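Escrt-iii (Sulfolobus solfataricus, PDB 2XVC) acts in archaeal cell division as an ESCRT-III protein, its winged-helix domain probably serving in recruitment to the membrane. Local coordinates at residues 10-16 with 45-49. Numbering follows the deposited sequence.
Sequences ITERELL and LLEAL
Thr11, whose carbonyl carbon touches Leu45 CD2, donates from N a nearly straight bond (169°) to Glu14 OE1 at 2.8 Å, reaching the carboxylate's anti lone pair. Glu14 N returns a bond to Thr11 OG1 at 3.1 Å, completing a capping box. Threonine suits the N-cap because its short hydroxyl can accept from an amide of the first helical turn, and glutamate answers the N-H just before the helix. Glu12, in the first turn, lays its side chain across helix 39-51. Its CG, anti to the carbonyl carbon (chi1 -64°), rests on Leu45 CD2 at 3.7 Å, and the extended chain carries OE2 to 3.4 Å from Ala48 CB. The small alanine lets the carboxylate pass over the helix, and OE1 forms a salt bridge with Lys52, past the helix end; glutamate thus offers methylenes to the leucines and a carboxylate to Lys52.

The apolar part centres on Leu45, whose CB points toward segment 10-16. Its CD1 meets Ile10 CG1 at 3.6 Å, while Leu15 CD2 comes against its CB at 3.7 Å and reaches on to Leu46 CD2, crossing that side chain at about a right angle. Leu49, one turn after Leu45, places CD1 4.2 Å from Leu16 CB. Branched leucine side chains make most apolar contacts between helices whose segments cross at -88°, their axes 9.8 Å apart. This crossing forms part of the winged-helix interior, its Glu12 and Ala48 side reaching the surface: Ile10 and Leu15 extend to Phe31 of helix 28-35, whereas Leu16, Leu46 and Leu49 pack on Ile55 of strand 55-58.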
# COMPACT_ATOMS: atom_id res chain seq x y z
N ILE A 10 10.25 -2.09 1.10
CA ILE A 10 9.96 -0.72 1.51
C ILE A 10 9.38 -0.70 2.92
O ILE A 10 8.94 -1.73 3.43
CB ILE A 10 9.03 0.01 0.50
CG1 ILE A 10 7.72 -0.76 0.31
CG2 ILE A 10 9.75 0.28 -0.84
CD1 ILE A 10 6.62 0.06 -0.35
N THR A 11 9.38 0.47 3.55
CA THR A 11 8.82 0.64 4.89
C THR A 11 7.34 1.01 4.81
O THR A 11 6.86 1.48 3.77
CB THR A 11 9.55 1.75 5.67
OG1 THR A 11 9.35 3.00 5.00
CG2 THR A 11 11.06 1.45 5.77
N GLU A 12 6.63 0.83 5.92
CA GLU A 12 5.23 1.24 6.03
C GLU A 12 5.05 2.72 5.73
O GLU A 12 4.08 3.12 5.08
CB GLU A 12 4.69 0.92 7.43
CG GLU A 12 4.65 -0.56 7.75
CD GLU A 12 4.25 -0.85 9.18
OE1 GLU A 12 3.61 0.02 9.82
OE2 GLU A 12 4.58 -1.95 9.68
N ARG A 13 6.00 3.52 6.21
CA ARG A 13 6.00 4.97 6.03
C ARG A 13 6.11 5.34 4.55
O ARG A 13 5.40 6.23 4.08
CB ARG A 13 7.15 5.62 6.83
CG ARG A 13 7.13 7.15 6.86
CD ARG A 13 6.07 7.67 7.81
NE ARG A 13 5.43 8.88 7.31
CZ ARG A 13 4.28 9.38 7.78
NH1 ARG A 13 3.63 8.78 8.77
NH2 ARG A 13 3.78 10.50 7.26
N GLU A 14 7.00 4.65 3.84
CA GLU A 14 7.15 4.84 2.39
C GLU A 14 5.85 4.51 1.65
O GLU A 14 5.42 5.28 0.79
CB GLU A 14 8.31 3.99 1.85
CG GLU A 14 9.67 4.62 2.09
CD GLU A 14 10.82 3.69 1.75
OE1 GLU A 14 10.80 2.51 2.18
OE2 GLU A 14 11.75 4.14 1.05
N LEU A 15 5.23 3.39 2.00
CA LEU A 15 3.97 3.03 1.35
C LEU A 15 2.88 4.06 1.63
O LEU A 15 2.16 4.48 0.72
CB LEU A 15 3.51 1.62 1.73
CG LEU A 15 2.24 1.14 1.01
CD1 LEU A 15 2.44 1.15 -0.50
CD2 LEU A 15 1.82 -0.23 1.49
N LEU A 16 2.77 4.50 2.89
CA LEU A 16 1.77 5.48 3.29
C LEU A 16 1.99 6.81 2.58
O LEU A 16 1.05 7.42 2.10
CB LEU A 16 1.75 5.68 4.81
CG LEU A 16 0.71 6.65 5.38
CD1 LEU A 16 -0.71 6.19 5.08
CD2 LEU A 16 0.89 6.83 6.88
N LEU A 45 2.24 -4.96 4.24
CA LEU A 45 2.41 -3.57 4.68
C LEU A 45 1.08 -2.83 4.84
O LEU A 45 0.91 -2.04 5.77
CB LEU A 45 3.34 -2.79 3.75
CG LEU A 45 4.81 -3.22 3.67
CD1 LEU A 45 5.48 -2.63 2.45
CD2 LEU A 45 5.58 -2.85 4.95
N LEU A 46 0.13 -3.09 3.93
CA LEU A 46 -1.20 -2.49 4.02
C LEU A 46 -1.93 -2.94 5.27
O LEU A 46 -2.61 -2.14 5.91
CB LEU A 46 -2.05 -2.83 2.79
CG LEU A 46 -1.82 -2.07 1.49
CD1 LEU A 46 -2.63 -2.74 0.39
CD2 LEU A 46 -2.19 -0.60 1.62
N GLU A 47 -1.81 -4.23 5.59
CA GLU A 47 -2.45 -4.79 6.78
C GLU A 47 -1.93 -4.15 8.06
O GLU A 47 -2.71 -3.85 8.96
CB GLU A 47 -2.30 -6.31 6.84
CG GLU A 47 -3.06 -7.07 5.76
CD GLU A 47 -4.58 -6.83 5.78
OE1 GLU A 47 -5.12 -6.37 6.81
OE2 GLU A 47 -5.23 -7.11 4.75
N ALA A 48 -0.62 -3.93 8.13
CA ALA A 48 -0.00 -3.27 9.29
C ALA A 48 -0.46 -1.82 9.43
O ALA A 48 -0.71 -1.35 10.54
CB ALA A 48 1.51 -3.36 9.22
N LEU A 49 -0.58 -1.11 8.30
CA LEU A 49 -1.13 0.25 8.28
C LEU A 49 -2.59 0.28 8.72
O LEU A 49 -3.00 1.15 9.49
CB LEU A 49 -0.99 0.87 6.88
CG LEU A 49 0.42 1.28 6.42
CD1 LEU A 49 0.40 1.72 4.96
CD2 LEU A 49 0.99 2.38 7.32